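PtLCIB4 H88A mutant (PDB 5B5Z) binds zinc and is a mutant of a diatom LCIB homologue from a group of beta-carbonic anhydrases that probably interconvert carbon dioxide and bicarbonate. Local coordinates at residues Met37-Leu42 / Val258-Ile263; Val63-Leu67 / Ile244-Thr248; Gly83-Phe89 / Gln184-Val188; Ile111-His115 / Val213-Gln218. One frame throughout, in Å; residues are numbered along the deposited sequence.

Interaction 1: Met37-Leu42 / Val258-Ile263; sequences MVSKRL and VRRFCI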
loop_
_atom_site.group_PDB
_atom_site.type_symbol
_atom_site.label_atom_id
_atom_site.label_comp_id
_atom_site.label_asym_id
_atom_site.label_seq_id
_atom_site.Cartn_x
_atom_site.Cartn_y
_atom_site.Cartn_z
ATOM N N MET A 37 5.455 -5.228 -23.076
ATOM C CA MET A 37 6.897 -5.290 -23.248
ATOM C C MET A 37 7.585 -6.058 -22.119
ATOM O O MET A 37 8.432 -6.915 -22.363
ATOM C CB MET A 37 7.478 -3.877 -23.346
ATOM C CG MET A 37 8.962 -3.890 -23.546
ATOM S SD MET A 37 9.776 -2.332 -23.132
ATOM C CE MET A 37 9.663 -2.314 -21.329
ATOM N N VAL A 38 7.210 -5.767 -20.877
ATOM C CA VAL A 38 7.869 -6.401 -19.749
ATOM C C VAL A 38 7.547 -7.904 -19.692
ATOM O O VAL A 38 8.435 -8.730 -19.479
ATOM C CB VAL A 38 7.464 -5.730 -18.417
ATOM C CG1 VAL A 38 7.961 -6.551 -17.237
ATOM C CG2 VAL A 38 8.024 -4.306 -18.358
ATOM N N SER A 39 6.281 -8.244 -19.884
ATOM C CA SER A 39 5.865 -9.639 -19.776
ATOM C C SER A 39 6.465 -10.447 -20.925
ATOM O O SER A 39 6.894 -11.573 -20.718
ATOM C CB SER A 39 4.340 -9.768 -19.759
ATOM O OG SER A 39 3.735 -9.227 -20.917
ATOM N N LYS A 40 6.532 -9.861 -22.121
ATOM C CA LYS A 40 7.147 -10.562 -23.252
ATOM C C LYS A 40 8.614 -10.857 -22.985
ATOM O O LYS A 40 9.083 -11.966 -23.222
ATOM C CB LYS A 40 7.010 -9.750 -24.541
ATOM C CG LYS A 40 7.630 -10.433 -25.768
ATOM C CD LYS A 40 7.542 -9.543 -26.999
ATOM C CE LYS A 40 7.804 -10.329 -28.277
ATOM N NZ LYS A 40 7.203 -9.642 -29.458
ATOM N N ARG A 41 9.343 -9.863 -22.486
ATOM C CA ARG A 41 10.754 -10.050 -22.205
ATOM C C ARG A 41 10.982 -11.064 -21.089
ATOM O O ARG A 41 11.791 -11.974 -21.227
ATOM C CB ARG A 41 11.406 -8.708 -21.844
ATOM C CG ARG A 41 12.877 -8.811 -21.471
ATOM C CD ARG A 41 13.702 -9.403 -22.607
ATOM N NE ARG A 41 13.499 -8.676 -23.856
ATOM C CZ ARG A 41 14.300 -7.712 -24.298
ATOM N NH1 ARG A 41 15.363 -7.355 -23.593
ATOM N NH2 ARG A 41 14.039 -7.102 -25.449
ATOM N N LEU A 42 10.262 -10.930 -19.979
ATOM C CA LEU A 42 10.518 -11.813 -18.853
ATOM C C LEU A 42 10.064 -13.256 -19.115
ATOM O O LEU A 42 10.579 -14.186 -18.492
ATOM C CB LEU A 42 9.853 -11.253 -17.594
ATOM C CG LEU A 42 10.464 -9.942 -17.077
ATOM C CD1 LEU A 42 9.701 -9.542 -15.825
ATOM C CD2 LEU A 42 11.949 -10.096 -16.765
ATOM N N VAL A 258 10.288 4.180 -18.381
ATOM C CA VAL A 258 11.206 3.179 -17.840
ATOM C C VAL A 258 12.626 3.708 -17.703
ATOM O O VAL A 258 13.244 4.114 -18.688
ATOM C CB VAL A 258 11.258 1.916 -18.716
ATOM C CG1 VAL A 258 12.177 0.892 -18.094
ATOM C CG2 VAL A 258 9.884 1.339 -18.866
ATOM N N ARG A 259 13.143 3.684 -16.482
ATOM C CA ARG A 259 14.506 4.113 -16.220
ATOM C C ARG A 259 15.422 2.928 -15.877
ATOM O O ARG A 259 16.634 2.975 -16.099
ATOM C CB ARG A 259 14.502 5.133 -15.083
ATOM C CG ARG A 259 13.934 6.480 -15.445
ATOM C CD ARG A 259 14.926 7.261 -16.298
ATOM N NE ARG A 259 14.987 8.659 -15.879
ATOM C CZ ARG A 259 14.411 9.651 -16.547
ATOM N NH1 ARG A 259 13.737 9.395 -17.654
ATOM N NH2 ARG A 259 14.501 10.887 -16.098
ATOM N N ARG A 260 14.827 1.859 -15.340
ATOM C CA ARG A 260 15.535 0.644 -14.952
ATOM C C ARG A 260 14.697 -0.565 -15.352
ATOM O O ARG A 260 13.488 -0.604 -15.098
ATOM C CB ARG A 260 15.802 0.598 -13.440
ATOM N N PHE A 261 15.321 -1.534 -16.008
ATOM C CA PHE A 261 14.656 -2.801 -16.306
ATOM C C PHE A 261 15.749 -3.855 -16.358
ATOM O O PHE A 261 16.527 -3.900 -17.308
ATOM C CB PHE A 261 13.884 -2.727 -17.617
ATOM C CG PHE A 261 13.115 -3.977 -17.940
ATOM C CD1 PHE A 261 12.774 -4.882 -16.948
ATOM C CD2 PHE A 261 12.731 -4.238 -19.244
ATOM C CE1 PHE A 261 12.066 -6.030 -17.261
ATOM C CE2 PHE A 261 12.022 -5.388 -19.564
ATOM C CZ PHE A 261 11.681 -6.275 -18.570
ATOM N N CYS A 262 15.827 -4.671 -15.316
ATOM C CA CYS A 262 16.944 -5.597 -15.175
ATOM C C CYS A 262 16.579 -6.782 -14.301
ATOM O O CYS A 262 15.513 -6.809 -13.680
ATOM C CB CYS A 262 18.169 -4.865 -14.601
ATOM S SG CYS A 262 17.995 -4.323 -12.872
ATOM N N ILE A 263 17.474 -7.764 -14.264
ATOM C CA ILE A 263 17.290 -8.951 -13.452
ATOM C C ILE A 263 18.519 -9.167 -12.579
ATOM O O ILE A 263 19.651 -9.047 -13.046
ATOM C CB ILE A 263 17.050 -10.201 -14.315
ATOM C CG1 ILE A 263 15.814 -10.025 -15.199
ATOM C CG2 ILE A 263 16.873 -11.415 -13.428
ATOM C CD1 ILE A 263 15.584 -11.200 -16.148
#
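Val258 meets helix 31-43 through one methyl group: its CG2 lies 4.4 Å from Met37 CE, a loose apolar touch at the end of the methionine. Met37 extends that far because CG stands opposite the backbone N (chi1 -179°), and the later bend at chi3 turns CE toward the strand. After Val258 the chain turns a corner; Arg259 and Arg260 both face Gly242 of the adjoining strand in a classic beta bulge. Phe261 follows and carries most of the contact. Over one face of its ring stands Val38 CG2, 4.1 Å above the plane and displaced toward the rim, while Val38 CG1 comes within 4.0 Å of Phe261 CZ. Arg41 contributes methylenes, its CG lying obliquely 4.0 Å from Phe261 CE2. Leu42 CD2 is placed 4.1 Å from Phe261 CE1 and also reaches Ile263 CD1, at 3.8 Å, where the strand continues. With an alanine in place of Phe261, Val38, Arg41 and Leu42 would probably lose their common partner and a gap would open between helix and strand. The segment axes, 11.0 Å apart at 20°, describe a helix laid nearly parallel on the sheet, and Val241 and Phe274 also pack on the Phe261 ring. The side chains meet across the pair through carbon atoms, so cohesion here rests on burial and shape rather than on directional bonds.

Interaction 2: Val63-Leu67 / Ile244-Thr248; sequences VTRPL and IQINT
Gln245 sets CG opposite its backbone N (chi1 177°) and stays extended beyond it, which carries its amide from strand 238-247 across to Thr64 and Leu67. There NE2 donates to Thr64 O at 3.2 Å, with an N-H...O angle of 153°. The oxygen lies in the amide plane, but the donor meets the carbonyl from the side, at a C=O...N angle of 102°. Leu67 N makes a second, weak bond to the same oxygen. The other amide atom, Gln245 OE1, rests 3.4 Å from Thr64 CB, while Leu67 CB packs 3.4 Å from Gln245 NE2. This is the junction where a short 3-10 segment runs into helix 65-75 beside the zinc site: the nearest Thr64 side-chain atom is about 5 Å from the metal, and its OG1 has one proton to share between the backbone O atoms of Cys59, a zinc ligand, and Asp61. A leucine in place of Gln245 is likely to leave Thr64 O without its side-chain donor and the turn less firmly tied to the strand. Asn247, two residues on, points to the same side. Its OD1 touches Val63 CG2 at 3.4 Å and accepts a hydrogen bond from ND1 of the zinc ligand His115, a second-shell contact that, with the zinc bond, probably helps fix the imidazole's rotation.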
loop_
_atom_site.group_PDB
_atom_site.type_symbol
_atom_site.label_atom_id
_atom_site.label_comp_id
_atom_site.label_asym_id
_atom_site.label_seq_id
_atom_site.Cartn_x
_atom_site.Cartn_y
_atom_site.Cartn_z
ATOM N N VAL A 63 -4.538 7.391 -7.605
ATOM C CA VAL A 63 -4.282 7.472 -9.045
ATOM C C VAL A 63 -3.213 6.495 -9.534
ATOM O O VAL A 63 -3.060 6.299 -10.740
ATOM C CB VAL A 63 -3.874 8.908 -9.493
ATOM C CG1 VAL A 63 -4.983 9.884 -9.183
ATOM C CG2 VAL A 63 -2.556 9.337 -8.855
ATOM N N THR A 64 -2.481 5.861 -8.618
ATOM C CA THR A 64 -1.434 4.950 -9.050
ATOM C C THR A 64 -1.970 3.523 -9.221
ATOM O O THR A 64 -1.298 2.672 -9.801
ATOM C CB THR A 64 -0.231 4.952 -8.067
ATOM O OG1 THR A 64 -0.647 4.392 -6.825
ATOM C CG2 THR A 64 0.290 6.375 -7.839
ATOM N N ARG A 65 -3.193 3.266 -8.753
ATOM C CA ARG A 65 -3.775 1.923 -8.829
ATOM C C ARG A 65 -3.864 1.283 -10.231
ATOM O O ARG A 65 -3.691 0.071 -10.339
ATOM C CB ARG A 65 -5.182 1.907 -8.203
ATOM C CG ARG A 65 -5.274 2.320 -6.705
ATOM C CD ARG A 65 -4.687 1.318 -5.719
ATOM N NE ARG A 65 -3.251 1.513 -5.544
ATOM C CZ ARG A 65 -2.718 2.439 -4.751
ATOM N NH1 ARG A 65 -1.396 2.549 -4.666
ATOM N NH2 ARG A 65 -3.501 3.254 -4.042
ATOM N N PRO A 66 -4.139 2.067 -11.302
ATOM C CA PRO A 66 -4.252 1.387 -12.607
ATOM C C PRO A 66 -3.023 0.588 -13.038
ATOM O O PRO A 66 -3.160 -0.463 -13.668
ATOM C CB PRO A 66 -4.494 2.549 -13.575
ATOM C CG PRO A 66 -5.197 3.561 -12.742
ATOM C CD PRO A 66 -4.513 3.491 -11.415
ATOM N N LEU A 67 -1.837 1.063 -12.684
ATOM C CA LEU A 67 -0.607 0.363 -13.026
ATOM C C LEU A 67 -0.504 -0.979 -12.292
ATOM O O LEU A 67 -0.109 -1.989 -12.877
ATOM C CB LEU A 67 0.603 1.253 -12.704
ATOM C CG LEU A 67 1.979 0.690 -13.067
ATOM C CD1 LEU A 67 2.053 0.320 -14.524
ATOM C CD2 LEU A 67 3.085 1.667 -12.687
ATOM N N ILE A 244 9.073 6.386 -13.850
ATOM C CA ILE A 244 8.167 7.481 -13.531
ATOM C C ILE A 244 6.791 7.216 -14.111
ATOM O O ILE A 244 6.629 7.069 -15.318
ATOM C CB ILE A 244 8.695 8.838 -14.080
ATOM C CG1 ILE A 244 10.096 9.102 -13.514
ATOM C CG2 ILE A 244 7.694 9.953 -13.746
ATOM C CD1 ILE A 244 10.807 10.237 -14.177
ATOM N N GLN A 245 5.807 7.129 -13.221
ATOM C CA GLN A 245 4.429 6.917 -13.572
ATOM C C GLN A 245 3.783 8.263 -13.914
ATOM O O GLN A 245 3.865 9.214 -13.132
ATOM C CB GLN A 245 3.748 6.214 -12.388
ATOM C CG GLN A 245 2.293 5.961 -12.491
ATOM C CD GLN A 245 1.812 5.139 -11.308
ATOM O OE1 GLN A 245 2.451 5.113 -10.231
ATOM N NE2 GLN A 245 0.692 4.463 -11.492
ATOM N N ILE A 246 3.157 8.355 -15.081
ATOM C CA ILE A 246 2.531 9.609 -15.491
ATOM C C ILE A 246 1.014 9.456 -15.509
ATOM O O ILE A 246 0.464 8.686 -16.288
ATOM C CB ILE A 246 3.054 10.070 -16.865
ATOM C CG1 ILE A 246 4.565 10.303 -16.778
ATOM C CG2 ILE A 246 2.329 11.335 -17.320
ATOM C CD1 ILE A 246 5.203 10.707 -18.117
ATOM N N ASN A 247 0.352 10.162 -14.602
ATOM C CA ASN A 247 -1.090 10.045 -14.444
ATOM C C ASN A 247 -1.809 11.111 -15.260
ATOM O O ASN A 247 -1.644 12.309 -15.025
ATOM C CB ASN A 247 -1.462 10.143 -12.967
ATOM C CG ASN A 247 -0.741 9.113 -12.130
ATOM O OD1 ASN A 247 -0.030 9.446 -11.188
ATOM N ND2 ASN A 247 -0.877 7.866 -12.507
ATOM N N THR A 248 -2.625 10.660 -16.204
ATOM C CA THR A 248 -3.261 11.543 -17.173
ATOM C C THR A 248 -4.770 11.627 -16.926
ATOM O O THR A 248 -5.306 10.841 -16.150
ATOM C CB THR A 248 -3.002 11.027 -18.587
ATOM O OG1 THR A 248 -3.545 9.710 -18.689
ATOM C CG2 THR A 248 -1.491 10.993 -18.883
#

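Interaction 3: Gly83-Phe89 / Gln184-Val188; sequences GLAGFPF and QQGYV
The loop 83-89, which passes close to the zinc site between strand 79-80 and helix 91-99, grips helix 183-192 mainly through Leu84 and Phe89, with Gln184 held between them. Gln184 OE1 accepts a hydrogen bond from Leu84 N at 2.9 Å; the N-H...O angle of 170° is nearly straight, although the donor stands well above the carbonyl plane of the amide. The glutamine also lies flat on the Phe89 ring. Its CG is 3.4 Å from the ring centroid, almost on the normal, a CH-pi contact, and the amide runs on over the CD2 rim and past it, its plane 2° from that of the ring. An unstaggered chi1 of -104° swings the extended chain into this position. The ring edge meets the next turn of the helix, Phe89 CE1 lying 3.5 Å from Tyr187 CB and Phe89 CZ 4.0 Å from Val188 CG2. Val188 CG2 also approaches Phe87 CD2 at 4.1 Å and Leu84 CB at 4.2 Å. Gly83 suits its place because a CB there would collide with Gln184 OE1 and Phe89. Across the dimer, Gln184 and Phe89 both pack on Gln184 of the second subunit. The Ala85 side chain comes within about 5 Å of the zinc, nearest atoms compared. The backbone angles of Leu84 and Ala85 are those of the central pair of a type II turn, closed by Gly86 N bonding to Gly83 O at 3.0 Å, and an inverse gamma turn centred on Pro88 follows it in this loop next to the zinc site.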
loop_
_atom_site.group_PDB
_atom_site.type_symbol
_atom_site.label_atom_id
_atom_site.label_comp_id
_atom_site.label_asym_id
_atom_site.label_seq_id
_atom_site.Cartn_x
_atom_site.Cartn_y
_atom_site.Cartn_z
ATOM N N GLY A 83 4.385 3.595 -0.191
ATOM C CA GLY A 83 3.937 4.515 0.841
ATOM C C GLY A 83 3.952 5.871 0.181
ATOM O O GLY A 83 3.960 5.933 -1.030
ATOM N N LEU A 84 4.015 6.947 0.958
ATOM C CA LEU A 84 3.982 8.287 0.373
ATOM C C LEU A 84 5.087 8.492 -0.669
ATOM O O LEU A 84 6.239 8.140 -0.449
ATOM C CB LEU A 84 4.093 9.334 1.485
ATOM C CG LEU A 84 2.894 9.364 2.438
ATOM C CD1 LEU A 84 3.154 10.371 3.529
ATOM C CD2 LEU A 84 1.610 9.684 1.674
ATOM N N ALA A 85 4.703 9.056 -1.811
ATOM C CA ALA A 85 5.591 9.352 -2.945
ATOM C C ALA A 85 6.173 8.116 -3.634
ATOM O O ALA A 85 6.935 8.249 -4.585
ATOM C CB ALA A 85 6.707 10.278 -2.509
ATOM N N GLY A 86 5.805 6.921 -3.168
ATOM C CA GLY A 86 6.268 5.678 -3.773
ATOM C C GLY A 86 7.563 5.091 -3.219
ATOM O O GLY A 86 8.053 4.084 -3.728
ATOM N N PHE A 87 8.127 5.705 -2.182
ATOM C CA PHE A 87 9.301 5.121 -1.522
ATOM C C PHE A 87 8.988 3.775 -0.888
ATOM O O PHE A 87 7.889 3.578 -0.401
ATOM C CB PHE A 87 9.845 6.078 -0.467
ATOM C CG PHE A 87 10.540 7.268 -1.057
ATOM C CD1 PHE A 87 11.880 7.200 -1.405
ATOM C CD2 PHE A 87 9.847 8.438 -1.288
ATOM C CE1 PHE A 87 12.518 8.303 -1.964
ATOM C CE2 PHE A 87 10.477 9.541 -1.847
ATOM C CZ PHE A 87 11.818 9.469 -2.181
ATOM N N PRO A 88 9.966 2.845 -0.900
ATOM C CA PRO A 88 9.783 1.483 -0.375
ATOM C C PRO A 88 9.810 1.429 1.152
ATOM O O PRO A 88 10.702 0.843 1.751
ATOM C CB PRO A 88 10.964 0.713 -0.991
ATOM C CG PRO A 88 12.039 1.761 -1.162
ATOM C CD PRO A 88 11.267 3.005 -1.577
ATOM N N PHE A 89 8.797 2.017 1.771
ATOM C CA PHE A 89 8.742 2.123 3.213
ATOM C C PHE A 89 8.599 0.770 3.916
ATOM O O PHE A 89 8.883 0.679 5.098
ATOM C CB PHE A 89 7.611 3.067 3.613
ATOM C CG PHE A 89 7.945 4.509 3.379
ATOM C CD1 PHE A 89 8.975 5.100 4.084
ATOM C CD2 PHE A 89 7.264 5.259 2.441
ATOM C CE1 PHE A 89 9.301 6.428 3.884
ATOM C CE2 PHE A 89 7.589 6.590 2.237
ATOM C CZ PHE A 89 8.611 7.170 2.954
ATOM N N GLN A 184 6.359 9.081 7.714
ATOM C CA GLN A 184 6.640 8.911 6.290
ATOM C C GLN A 184 6.935 10.216 5.570
ATOM O O GLN A 184 7.881 10.308 4.786
ATOM C CB GLN A 184 5.475 8.195 5.592
ATOM C CG GLN A 184 5.824 6.756 5.306
ATOM C CD GLN A 184 4.734 5.942 4.642
ATOM O OE1 GLN A 184 3.975 6.418 3.799
ATOM N NE2 GLN A 184 4.674 4.676 5.017
ATOM N N GLN A 185 6.131 11.244 5.817
ATOM C CA GLN A 185 6.344 12.482 5.100
ATOM C C GLN A 185 7.685 13.092 5.520
ATOM O O GLN A 185 8.336 13.737 4.725
ATOM C CB GLN A 185 5.200 13.467 5.332
ATOM C CG GLN A 185 5.306 14.748 4.507
ATOM C CD GLN A 185 5.250 14.517 3.003
ATOM O OE1 GLN A 185 4.926 13.418 2.536
ATOM N NE2 GLN A 185 5.568 15.553 2.240
ATOM N N GLY A 186 8.082 12.868 6.766
ATOM C CA GLY A 186 9.373 13.334 7.241
ATOM C C GLY A 186 10.489 12.630 6.489
ATOM O O GLY A 186 11.490 13.248 6.126
ATOM N N TYR A 187 10.305 11.336 6.243
ATOM C CA TYR A 187 11.276 10.576 5.464
ATOM C C TYR A 187 11.335 11.083 4.018
ATOM O O TYR A 187 12.408 11.130 3.416
ATOM C CB TYR A 187 10.940 9.078 5.488
ATOM C CG TYR A 187 11.213 8.371 6.806
ATOM C CD1 TYR A 187 12.375 8.622 7.531
ATOM C CD2 TYR A 187 10.301 7.455 7.328
ATOM C CE1 TYR A 187 12.623 7.972 8.735
ATOM C CE2 TYR A 187 10.536 6.807 8.532
ATOM C CZ TYR A 187 11.697 7.067 9.227
ATOM O OH TYR A 187 11.932 6.426 10.420
ATOM N N VAL A 188 10.189 11.445 3.446
ATOM C CA VAL A 188 10.186 11.964 2.075
ATOM C C VAL A 188 10.980 13.270 2.004
ATOM O O VAL A 188 11.786 13.473 1.086
ATOM C CB VAL A 188 8.747 12.190 1.549
ATOM C CG1 VAL A 188 8.759 12.878 0.180
ATOM C CG2 VAL A 188 7.984 10.862 1.517
#

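Interaction 4: Ile111-His115 / Val213-Gln218; sequences IYGSH and VYDAQQ. With ZN (zinc ion), chain C.
Tyr112 lays its ring almost parallel to that of Tyr214, the planes 9° apart, but slid so far that they barely overlap, with centroids 5.8 Å apart. The meeting is made by neighbouring rims, Tyr112 CE2 standing 3.5 Å from Tyr214 CE1. At the edge of the Tyr112 ring, in its plane, Gln217 OE1 comes within 3.5 Å of CD2. The same glutamine, extended beyond CG, places its amide against the Gly113 peptide: NE2 donates to Gly113 O at 3.1 Å, with an N-H...O angle of 151°. The donor stands above the carbonyl plane, 65° out of it. One residue further, Ser114 CB packs 3.5 Å from Val213 CG1, while Ser114 OG bonds to Pro210 O. Strand alternation thus gives the helix Tyr112 and Ser114 and sends His115 away from it, where NE2 binds the zinc at 2.1 Å. Water 1 sits 1.9 Å from the zinc, and Cys59 and Cys139 complete the site, a two-cysteine, one-histidine set as in beta-carbonic anhydrases. Aromatic and aliphatic packing, with one side-chain-to-peptide hydrogen bond of unfavourable direction at the acceptor, therefore holds one face of the strand, while the metal ligand leaves from the other.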
loop_
_atom_site.group_PDB
_atom_site.type_symbol
_atom_site.label_atom_id
_atom_site.label_comp_id
_atom_site.label_asym_id
_atom_site.label_seq_id
_atom_site.Cartn_x
_atom_site.Cartn_y
_atom_site.Cartn_z
ATOM N N ILE A 111 7.921 -3.628 -9.329
ATOM C CA ILE A 111 7.635 -2.408 -10.097
ATOM C C ILE A 111 7.662 -1.225 -9.143
ATOM O O ILE A 111 6.881 -1.192 -8.197
ATOM C CB ILE A 111 6.231 -2.434 -10.777
ATOM C CG1 ILE A 111 5.930 -3.794 -11.426
ATOM C CG2 ILE A 111 6.069 -1.254 -11.761
ATOM C CD1 ILE A 111 6.813 -4.134 -12.625
ATOM N N TYR A 112 8.542 -0.254 -9.364
ATOM C CA TYR A 112 8.574 0.911 -8.476
ATOM C C TYR A 112 8.695 2.188 -9.272
ATOM O O TYR A 112 9.140 2.179 -10.406
ATOM C CB TYR A 112 9.735 0.822 -7.469
ATOM C CG TYR A 112 11.130 1.061 -8.023
ATOM C CD1 TYR A 112 11.893 0.016 -8.538
ATOM C CD2 TYR A 112 11.693 2.321 -7.969
ATOM C CE1 TYR A 112 13.184 0.241 -9.034
ATOM C CE2 TYR A 112 12.981 2.562 -8.464
ATOM C CZ TYR A 112 13.711 1.519 -8.997
ATOM O OH TYR A 112 14.996 1.759 -9.478
ATOM N N GLY A 113 8.315 3.286 -8.646
ATOM C CA GLY A 113 8.485 4.557 -9.307
ATOM C C GLY A 113 7.878 5.701 -8.563
ATOM O O GLY A 113 7.038 5.545 -7.676
ATOM N N SER A 114 8.305 6.886 -8.973
ATOM C CA SER A 114 7.624 8.096 -8.600
ATOM C C SER A 114 6.408 8.262 -9.493
ATOM O O SER A 114 6.188 7.487 -10.410
ATOM C CB SER A 114 8.555 9.291 -8.774
ATOM O OG SER A 114 8.939 9.388 -10.144
ATOM N N HIS A 115 5.609 9.279 -9.238
ATOM C CA HIS A 115 4.544 9.584 -10.198
ATOM C C HIS A 115 4.287 11.085 -10.275
ATOM O O HIS A 115 4.737 11.855 -9.424
ATOM C CB HIS A 115 3.242 8.821 -9.870
ATOM C CG HIS A 115 2.474 9.374 -8.711
ATOM N ND1 HIS A 115 1.179 9.838 -8.823
ATOM C CD2 HIS A 115 2.813 9.520 -7.410
ATOM C CE1 HIS A 115 0.766 10.264 -7.640
ATOM N NE2 HIS A 115 1.728 10.064 -6.759
ATOM N N VAL A 213 12.619 12.426 -7.422
ATOM C CA VAL A 213 12.042 11.405 -6.553
ATOM C C VAL A 213 12.442 10.012 -7.014
ATOM O O VAL A 213 12.811 9.166 -6.194
ATOM C CB VAL A 213 10.515 11.532 -6.503
ATOM C CG1 VAL A 213 9.906 10.383 -5.684
ATOM C CG2 VAL A 213 10.142 12.882 -5.869
ATOM N N TYR A 214 12.378 9.777 -8.321
ATOM C CA TYR A 214 12.776 8.473 -8.830
ATOM C C TYR A 214 14.244 8.198 -8.485
ATOM O O TYR A 214 14.593 7.090 -8.090
ATOM C CB TYR A 214 12.570 8.359 -10.348
ATOM C CG TYR A 214 13.347 7.177 -10.880
ATOM C CD1 TYR A 214 12.869 5.894 -10.700
ATOM C CD2 TYR A 214 14.600 7.339 -11.464
ATOM C CE1 TYR A 214 13.580 4.813 -11.110
ATOM C CE2 TYR A 214 15.328 6.244 -11.878
ATOM C CZ TYR A 214 14.803 4.988 -11.695
ATOM O OH TYR A 214 15.501 3.873 -12.098
ATOM N N ASP A 215 15.107 9.196 -8.661
ATOM C CA ASP A 215 16.527 9.000 -8.349
ATOM C C ASP A 215 16.731 8.609 -6.897
ATOM O O ASP A 215 17.541 7.722 -6.593
ATOM C CB ASP A 215 17.355 10.250 -8.651
ATOM C CG ASP A 215 18.859 9.975 -8.575
ATOM O OD1 ASP A 215 19.362 9.213 -9.434
ATOM O OD2 ASP A 215 19.536 10.501 -7.662
ATOM N N ALA A 216 15.995 9.269 -6.000
ATOM C CA ALA A 216 16.085 8.950 -4.586
ATOM C C ALA A 216 15.562 7.541 -4.303
ATOM O O ALA A 216 16.126 6.804 -3.503
ATOM C CB ALA A 216 15.322 9.993 -3.769
ATOM N N GLN A 217 14.480 7.169 -4.979
ATOM C CA GLN A 217 13.900 5.842 -4.841
ATOM C C GLN A 217 14.863 4.776 -5.321
ATOM O O GLN A 217 15.006 3.733 -4.689
ATOM C CB GLN A 217 12.610 5.716 -5.651
ATOM C CG GLN A 217 11.385 6.374 -5.060
ATOM C CD GLN A 217 10.127 6.024 -5.846
ATOM O OE1 GLN A 217 10.141 5.143 -6.716
ATOM N NE2 GLN A 217 9.032 6.706 -5.536
ATOM N N GLN A 218 15.508 5.036 -6.450
ATOM C CA GLN A 218 16.347 4.017 -7.057
ATOM C C GLN A 218 17.494 3.665 -6.103
ATOM O O GLN A 218 17.858 2.495 -5.956
ATOM C CB GLN A 218 16.863 4.491 -8.427
ATOM C CG GLN A 218 17.886 3.553 -9.064
ATOM C CD GLN A 218 19.304 3.908 -8.651
ATOM O OE1 GLN A 218 19.704 5.064 -8.718
ATOM N NE2 GLN A 218 20.057 2.916 -8.201
HETATM ZN ZN ZN C . 1.810 10.575 -4.745
HETATM O O HOH W 1 0.238 11.661 -4.580
#

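Overall arrangement
From the N terminus, helix 31-43 enters interaction 1 first, and its partner, strand 255-264, comes last, so this contact closes the widest loop and encloses the other three. Interaction 2 closes the next, from the 3-10 turn and start of helix 65-75 to strand 238-247, with interactions 3 and 4 inside it. Those two cross, their segments alternating: interaction 3 ties the loop after strand 79-80 to helix 183-192, interaction 4 strand 107-117 to helix 205-228. Interactions 1, 2 and 4 meet one sheet, and interaction 4 touches all the others. Interactions 1 and 3 lie on opposite sides of the chain's centre, about 24 Å apart between centres; interactions 2 and 3 both touch the second subunit.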